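Local coordinates for N-terminus Plasma serine protease inhibitor (Homo sapiens, PDB 3DY0), which inhibits serine proteases in blood plasma and other body fluids in a heparin-dependent way, by irreversible binding after cleavage of its reactive center loop, at residues S39-S44 against T115-D120; Q54-L59 against S66-L71. All blocks are in the same frame, centred on the assembly; numbering follows the deposited sequence.

Contact 1. Residues S39-S44 against T115-D120; sequences SLAMLS and TLYLAD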
ATOM      1  N   SER A  39       6.182  -4.014  -6.589  1.00  7.51           N
ATOM      2  CA  SER A  39       5.707  -4.411  -7.915  1.00  7.67           C
ATOM      3  C   SER A  39       6.439  -3.651  -9.015  1.00  7.59           C
ATOM      4  O   SER A  39       6.811  -4.228 -10.034  1.00  8.59           O
ATOM      5  CB  SER A  39       4.199  -4.167  -8.041  1.00  8.34           C
ATOM      6  OG  SER A  39       3.473  -5.006  -7.158  1.00  8.73           O
ATOM      7  N   LEU A  40       6.641  -2.354  -8.807  1.00  8.55           N
ATOM      8  CA  LEU A  40       7.341  -1.534  -9.787  1.00  7.04           C
ATOM      9  C   LEU A  40       8.815  -1.937  -9.874  1.00  8.12           C
ATOM     10  O   LEU A  40       9.407  -1.936 -10.956  1.00  8.78           O
ATOM     11  CB  LEU A  40       7.209  -0.053  -9.421  1.00  7.24           C
ATOM     12  CG  LEU A  40       5.854   0.568  -9.768  1.00  7.60           C
ATOM     13  CD1 LEU A  40       5.762   1.964  -9.169  1.00  8.50           C
ATOM     14  CD2 LEU A  40       5.691   0.631 -11.286  1.00  8.54           C
ATOM     15  N   ALA A  41       9.411  -2.276  -8.732  1.00  8.87           N
ATOM     16  CA  ALA A  41      10.805  -2.701  -8.715  1.00  8.12           C
ATOM     17  C   ALA A  41      10.958  -4.003  -9.511  1.00  8.94           C
ATOM     18  O   ALA A  41      11.901  -4.161 -10.284  1.00  9.31           O
ATOM     19  CB  ALA A  41      11.272  -2.904  -7.280  1.00  8.87           C
ATOM     20  N   MET A  42      10.035  -4.941  -9.318  1.00  8.35           N
ATOM     21  CA  MET A  42      10.091  -6.198 -10.056  1.00  8.14           C
ATOM     22  C   MET A  42       9.895  -5.927 -11.543  1.00  9.48           C
ATOM     23  O   MET A  42      10.568  -6.516 -12.392  1.00  9.24           O
ATOM     24  CB  MET A  42       9.011  -7.163  -9.554  1.00  8.30           C
ATOM     25  CG  MET A  42       9.275  -7.677  -8.145  1.00  8.19           C
ATOM     26  SD  MET A  42       8.136  -8.976  -7.627  1.00 10.72           S
ATOM     27  CE  MET A  42       6.558  -8.074  -7.663  1.00  8.22           C
ATOM     28  N   LEU A  43       8.970  -5.029 -11.854  1.00  9.44           N
ATOM     29  CA  LEU A  43       8.695  -4.682 -13.241  1.00 10.72           C
ATOM     30  C   LEU A  43       9.951  -4.117 -13.908  1.00 11.24           C
ATOM     31  O   LEU A  43      10.220  -4.405 -15.076  1.00 12.33           O
ATOM     32  CB  LEU A  43       7.551  -3.662 -13.311  1.00 11.67           C
ATOM     33  CG  LEU A  43       7.103  -3.180 -14.693  1.00 11.26           C
ATOM     34  CD1 LEU A  43       6.688  -4.371 -15.556  1.00 12.53           C
ATOM     35  CD2 LEU A  43       5.940  -2.210 -14.535  1.00 12.17           C
ATOM     36  N   SER A  44      10.732  -3.334 -13.166  1.00 11.86           N
ATOM     37  CA  SER A  44      11.948  -2.746 -13.726  1.00 11.51           C
ATOM     38  C   SER A  44      12.989  -3.798 -14.105  1.00 13.47           C
ATOM     39  O   SER A  44      13.848  -3.544 -14.950  1.00 12.50           O
ATOM     40  CB  SER A  44      12.569  -1.730 -12.752  1.00 11.90           C
ATOM     41  OG  SER A  44      13.288  -2.355 -11.699  1.00 11.67           O
ATOM     42  N   THR A 115      15.367 -15.241  -7.227  1.00 15.50           N
ATOM     43  CA  THR A 115      16.452 -14.923  -6.301  1.00 16.89           C
ATOM     44  C   THR A 115      16.260 -13.652  -5.480  1.00 16.15           C
ATOM     45  O   THR A 115      16.450 -13.656  -4.263  1.00 15.97           O
ATOM     46  CB  THR A 115      17.790 -14.803  -7.054  1.00 19.63           C
ATOM     47  OG1 THR A 115      18.074 -16.040  -7.718  1.00 22.76           O
ATOM     48  CG2 THR A 115      18.925 -14.484  -6.086  1.00 22.32           C
ATOM     49  N   LEU A 116      15.896 -12.565  -6.149  1.00 13.80           N
ATOM     50  CA  LEU A 116      15.710 -11.286  -5.481  1.00 13.24           C
ATOM     51  C   LEU A 116      14.349 -11.114  -4.823  1.00 12.77           C
ATOM     52  O   LEU A 116      14.250 -10.548  -3.736  1.00 13.10           O
ATOM     53  CB  LEU A 116      15.923 -10.144  -6.477  1.00 14.16           C
ATOM     54  CG  LEU A 116      17.327  -9.994  -7.066  1.00 13.28           C
ATOM     55  CD1 LEU A 116      17.298  -8.967  -8.187  1.00 14.86           C
ATOM     56  CD2 LEU A 116      18.304  -9.577  -5.976  1.00 16.10           C
ATOM     57  N   TYR A 117      13.297 -11.603  -5.471  1.00 11.38           N
ATOM     58  CA  TYR A 117      11.963 -11.423  -4.922  1.00  9.76           C
ATOM     59  C   TYR A 117      11.239 -12.676  -4.441  1.00 10.27           C
ATOM     60  O   TYR A 117      10.051 -12.624  -4.113  1.00 10.19           O
ATOM     61  CB  TYR A 117      11.115 -10.641  -5.932  1.00 10.34           C
ATOM     62  CG  TYR A 117      11.621  -9.222  -6.102  1.00  9.33           C
ATOM     63  CD1 TYR A 117      12.627  -8.917  -7.023  1.00 10.63           C
ATOM     64  CD2 TYR A 117      11.160  -8.205  -5.273  1.00  9.67           C
ATOM     65  CE1 TYR A 117      13.162  -7.632  -7.105  1.00 12.23           C
ATOM     66  CE2 TYR A 117      11.686  -6.922  -5.341  1.00 10.04           C
ATOM     67  CZ  TYR A 117      12.688  -6.641  -6.255  1.00 10.81           C
ATOM     68  OH  TYR A 117      13.235  -5.377  -6.285  1.00 10.68           O
ATOM     69  N   LEU A 118      11.970 -13.787  -4.372  1.00 10.56           N
ATOM     70  CA  LEU A 118      11.430 -15.066  -3.911  1.00 11.74           C
ATOM     71  C   LEU A 118      10.098 -15.361  -4.579  1.00 12.44           C
ATOM     72  O   LEU A 118       9.185 -15.903  -3.954  1.00 14.44           O
ATOM     73  CB  LEU A 118      11.238 -15.034  -2.391  1.00 13.91           C
ATOM     74  CG  LEU A 118      12.440 -14.544  -1.580  1.00 14.24           C
ATOM     75  CD1 LEU A 118      12.111 -14.581  -0.092  1.00 15.99           C
ATOM     76  CD2 LEU A 118      13.649 -15.408  -1.891  1.00 18.06           C
ATOM     77  N   ALA A 119       9.997 -15.014  -5.856  1.00 14.05           N
ATOM     78  CA  ALA A 119       8.758 -15.198  -6.593  1.00 16.59           C
ATOM     79  C   ALA A 119       8.391 -16.637  -6.900  1.00 20.75           C
ATOM     80  O   ALA A 119       9.243 -17.453  -7.243  1.00 21.58           O
ATOM     81  CB  ALA A 119       8.803 -14.394  -7.883  1.00 14.30           C
ATOM     82  N   ASP A 120       7.104 -16.931  -6.753  1.00 24.05           N
ATOM     83  CA  ASP A 120       6.557 -18.243  -7.048  1.00 26.51           C
ATOM     84  C   ASP A 120       6.240 -18.184  -8.543  1.00 26.14           C
ATOM     85  O   ASP A 120       5.882 -17.127  -9.059  1.00 26.08           O
ATOM     86  CB  ASP A 120       5.260 -18.470  -6.261  1.00 29.82           C
ATOM     87  CG  ASP A 120       5.471 -18.499  -4.752  1.00 33.01           C
ATOM     88  OD1 ASP A 120       4.463 -18.443  -4.010  1.00 34.75           O
ATOM     89  OD2 ASP A 120       6.633 -18.585  -4.304  1.00 36.24           O
TER
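In both Met-42 and Tyr-117 the first torsion (chi1 -69° and -67°) sets CG anti to the carbonyl carbon, beside the residue's own backbone N, and with these torsions the two side chains cross obliquely. They meet in the space between helix 33-45 and the C-terminal part of helix 107-117, in the buried helical layer of the serpin fold. The result is a CH-pi contact: Met-42 CG lies 3.5 Å from the centroid of the Tyr-117 ring, only 14° off the ring normal, and so rests over one face almost at its centre. The methionine sulfur adds a Met-aromatic contact of oblique geometry, SD being displaced toward the root of the ring, 3.8 Å from Tyr-117 CB.

The far end of the tyrosine runs up against Ala-41, whose CB approaches Tyr-117 OH to 3.3 Å from an oblique direction. That hydroxyl is hydrogen-bonded to His-72 of helix 65-81, while the backbone O of Tyr-117 takes a hydrogen bond from Asn-95 ND2. The hydroxyl fixes the outer end of the side chain, and the carbonyl bond anchors the backbone that carries it. Phe-75 of helix 65-81 touches both Ala-41 and Tyr-117. Just after Tyr-117, Leu-118 departs from helical geometry with a positive phi. On the other helix, Ser-44 OG donates to Ala-41 O at 2.7 Å, tilted from the carbonyl plane.

Contact 2. Residues Q54-L59 against S66-L71; sequences QILEGL and SSEKEL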
ATOM      1  N   GLN A  54      11.874   5.694 -16.420  1.00 12.68           N
ATOM      2  CA  GLN A  54      10.696   6.278 -15.791  1.00 12.80           C
ATOM      3  C   GLN A  54      10.326   5.555 -14.510  1.00 11.32           C
ATOM      4  O   GLN A  54       9.952   6.186 -13.523  1.00 12.63           O
ATOM      5  CB  GLN A  54       9.501   6.248 -16.738  1.00 13.28           C
ATOM      6  CG  GLN A  54       9.702   7.022 -18.025  1.00 13.92           C
ATOM      7  CD  GLN A  54       8.462   7.002 -18.891  1.00 12.84           C
ATOM      8  OE1 GLN A  54       7.642   6.094 -18.788  1.00 11.87           O
ATOM      9  NE2 GLN A  54       8.322   8.002 -19.759  1.00 16.02           N
ATOM     10  N   ILE A  55      10.424   4.230 -14.521  1.00 11.43           N
ATOM     11  CA  ILE A  55      10.077   3.464 -13.328  1.00 10.09           C
ATOM     12  C   ILE A  55      11.028   3.760 -12.171  1.00 11.27           C
ATOM     13  O   ILE A  55      10.585   3.995 -11.046  1.00 10.86           O
ATOM     14  CB  ILE A  55      10.071   1.948 -13.611  1.00  9.00           C
ATOM     15  CG1 ILE A  55       8.971   1.612 -14.620  1.00 10.70           C
ATOM     16  CG2 ILE A  55       9.832   1.176 -12.312  1.00 11.24           C
ATOM     17  CD1 ILE A  55       9.016   0.186 -15.128  1.00 12.01           C
ATOM     18  N   LEU A  56      12.330   3.762 -12.438  1.00 11.60           N
ATOM     19  CA  LEU A  56      13.287   4.036 -11.370  1.00 12.60           C
ATOM     20  C   LEU A  56      13.161   5.466 -10.851  1.00 13.21           C
ATOM     21  O   LEU A  56      13.226   5.702  -9.644  1.00 12.84           O
ATOM     22  CB  LEU A  56      14.717   3.769 -11.851  1.00 13.25           C
ATOM     23  CG  LEU A  56      15.016   2.328 -12.275  1.00 14.59           C
ATOM     24  CD1 LEU A  56      16.493   2.204 -12.626  1.00 15.51           C
ATOM     25  CD2 LEU A  56      14.664   1.369 -11.148  1.00 17.07           C
ATOM     26  N   GLU A  57      12.977   6.425 -11.756  1.00 12.98           N
ATOM     27  CA  GLU A  57      12.837   7.811 -11.335  1.00 14.81           C
ATOM     28  C   GLU A  57      11.534   7.991 -10.563  1.00 14.13           C
ATOM     29  O   GLU A  57      11.477   8.757  -9.602  1.00 14.58           O
ATOM     30  CB  GLU A  57      12.869   8.750 -12.544  1.00 17.50           C
ATOM     31  CG  GLU A  57      14.211   8.776 -13.261  1.00 23.21           C
ATOM     32  CD  GLU A  57      14.303   9.881 -14.297  1.00 27.64           C
ATOM     33  OE1 GLU A  57      15.322   9.934 -15.018  1.00 30.94           O
ATOM     34  OE2 GLU A  57      13.364  10.702 -14.387  1.00 29.90           O
ATOM     35  N   GLY A  58      10.495   7.271 -10.977  1.00 13.79           N
ATOM     36  CA  GLY A  58       9.212   7.361 -10.302  1.00 13.27           C
ATOM     37  C   GLY A  58       9.281   6.847  -8.875  1.00 13.23           C
ATOM     38  O   GLY A  58       8.545   7.305  -7.995  1.00 13.39           O
ATOM     39  N   LEU A  59      10.169   5.886  -8.646  1.00 13.10           N
ATOM     40  CA  LEU A  59      10.357   5.304  -7.323  1.00 12.11           C
ATOM     41  C   LEU A  59      11.213   6.214  -6.447  1.00 15.55           C
ATOM     42  O   LEU A  59      11.390   5.957  -5.254  1.00 15.83           O
ATOM     43  CB  LEU A  59      11.014   3.925  -7.446  1.00 12.44           C
ATOM     44  CG  LEU A  59      10.104   2.810  -7.972  1.00 12.52           C
ATOM     45  CD1 LEU A  59      10.911   1.544  -8.221  1.00 13.04           C
ATOM     46  CD2 LEU A  59       8.993   2.549  -6.959  1.00 13.00           C
ATOM     47  N   SER A  66      24.379   2.147  -8.620  1.00 24.81           N
ATOM     48  CA  SER A  66      24.449   1.656  -7.250  1.00 24.38           C
ATOM     49  C   SER A  66      23.092   1.751  -6.563  1.00 23.27           C
ATOM     50  O   SER A  66      22.764   0.940  -5.695  1.00 23.30           O
ATOM     51  CB  SER A  66      25.490   2.457  -6.460  1.00 25.62           C
ATOM     52  OG  SER A  66      25.211   3.847  -6.508  1.00 25.78           O
ATOM     53  N   SER A  67      22.307   2.747  -6.956  1.00 21.51           N
ATOM     54  CA  SER A  67      20.986   2.953  -6.379  1.00 21.68           C
ATOM     55  C   SER A  67      20.027   1.855  -6.826  1.00 20.97           C
ATOM     56  O   SER A  67      19.155   1.434  -6.063  1.00 20.30           O
ATOM     57  CB  SER A  67      20.440   4.320  -6.795  1.00 21.82           C
ATOM     58  OG  SER A  67      21.313   5.361  -6.390  1.00 22.86           O
ATOM     59  N   GLU A  68      20.198   1.394  -8.062  1.00 20.42           N
ATOM     60  CA  GLU A  68      19.355   0.344  -8.621  1.00 20.64           C
ATOM     61  C   GLU A  68      19.665  -0.979  -7.931  1.00 21.07           C
ATOM     62  O   GLU A  68      18.762  -1.744  -7.596  1.00 17.91           O
ATOM     63  CB  GLU A  68      19.608   0.214 -10.125  1.00 22.93           C
ATOM     64  CG  GLU A  68      18.584  -0.637 -10.862  1.00 24.99           C
ATOM     65  CD  GLU A  68      18.914  -0.798 -12.334  1.00 27.83           C
ATOM     66  OE1 GLU A  68      19.444   0.160 -12.937  1.00 30.01           O
ATOM     67  OE2 GLU A  68      18.631  -1.878 -12.893  1.00 30.42           O
ATOM     68  N   LYS A  69      20.951  -1.244  -7.721  1.00 19.28           N
ATOM     69  CA  LYS A  69      21.374  -2.469  -7.057  1.00 19.81           C
ATOM     70  C   LYS A  69      20.845  -2.477  -5.627  1.00 19.23           C
ATOM     71  O   LYS A  69      20.354  -3.499  -5.139  1.00 19.43           O
ATOM     72  CB  LYS A  69      22.903  -2.562  -7.042  1.00 21.29           C
ATOM     73  CG  LYS A  69      23.458  -3.740  -6.252  1.00 24.48           C
ATOM     74  CD  LYS A  69      24.978  -3.676  -6.188  1.00 26.95           C
ATOM     75  CE  LYS A  69      25.550  -4.774  -5.304  1.00 27.00           C
ATOM     76  NZ  LYS A  69      27.040  -4.697  -5.226  1.00 29.26           N
ATOM     77  N   GLU A  70      20.939  -1.329  -4.963  1.00 18.45           N
ATOM     78  CA  GLU A  70      20.479  -1.197  -3.587  1.00 18.82           C
ATOM     79  C   GLU A  70      18.969  -1.353  -3.493  1.00 16.94           C
ATOM     80  O   GLU A  70      18.453  -1.852  -2.495  1.00 17.70           O
ATOM     81  CB  GLU A  70      20.901   0.163  -3.021  1.00 21.24           C
ATOM     82  CG  GLU A  70      20.415   0.452  -1.602  1.00 25.21           C
ATOM     83  CD  GLU A  70      20.776  -0.644  -0.613  1.00 27.05           C
ATOM     84  OE1 GLU A  70      21.898  -1.185  -0.701  1.00 29.00           O
ATOM     85  OE2 GLU A  70      19.939  -0.955   0.263  1.00 28.81           O
ATOM     86  N   LEU A  71      18.263  -0.916  -4.530  1.00 15.44           N
ATOM     87  CA  LEU A  71      16.808  -1.032  -4.541  1.00 14.43           C
ATOM     88  C   LEU A  71      16.422  -2.501  -4.388  1.00 13.07           C
ATOM     89  O   LEU A  71      15.644  -2.863  -3.503  1.00 13.10           O
ATOM     90  CB  LEU A  71      16.235  -0.490  -5.857  1.00 14.19           C
ATOM     91  CG  LEU A  71      14.737  -0.729  -6.101  1.00 14.61           C
ATOM     92  CD1 LEU A  71      13.916   0.056  -5.095  1.00 15.56           C
ATOM     93  CD2 LEU A  71      14.370  -0.314  -7.522  1.00 15.30           C
TER
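Leu-71 CD2 meets two leucines at once, lying 4.0 Å from Leu-56 CD2 and equally far from Leu-59 CD1. This small apolar cluster joins two consecutive helices of the serpin fold, 49-58 and 65-81, which a short loop connects. The approaches differ: Leu-71 crosses Leu-59 at about a right angle but passes Leu-56 at a slant. A chi1 of 172° sends CG of Leu-71 away from its backbone N, and chi2 then turns CD2 to the pair. Leu-56 and Leu-59, three residues apart, present methyls to the same Leu-71 methyl.

The second branch of Leu-56 serves a different partner. Its CD1 lies 3.6 Å from Glu-68 OE1 and 3.9 Å from Glu-68 CG, so the methyl lies across the outer part of the glutamate chain, the side chains at about a right angle. No hydrogen bond links the two segments; their contact is made by van der Waals packing, burying 158 Å² in all. Glu-68 is extended beyond CG, and its other oxygen, OE2, forms a salt bridge with Lys-52 of helix 49-58. The charged group therefore ties helix 65-81 back to the helix that carries Leu-56, and probably helps to hold the carboxylate beside that methyl.

Farther out, Leu-61 in the connecting loop touches Leu-71, and Ser-67 OG hydrogen-bonds to Asn-62 of the same loop. Leu-40 and Ser-44 of helix 33-45 touch Leu-59 and Leu-56 respectively. Leu-59 N donates to Ile-55 O at 3.1 Å and more weakly to Leu-56 O.

In the fold
Contacts 1 and 2 have centres 13 Å apart. Segment 39-44 packs directly against segment 54-59: Leu-40 O lies 3.4 Å from Ile-55 CG2, and Leu-43 CG lies 3.9 Å from Ile-55 CD1. Two further approaches, Leu-40 CD1 to Leu-59 CD2 and Ser-44 OG to Leu-56 CD2, are each 4.0 Å. Helix 33-45 carries a segment of contact 1 and touches contact 2; helix 65-81 carries segment 66-71 and, with His-72 next and Phe-75 about a turn on, borders contact 1. Contact 1 is buried, whereas contact 2 lies nearer the surface. Neither contact includes Asn-213, Lys-249 or Lys-253, the residues around the bound glycan.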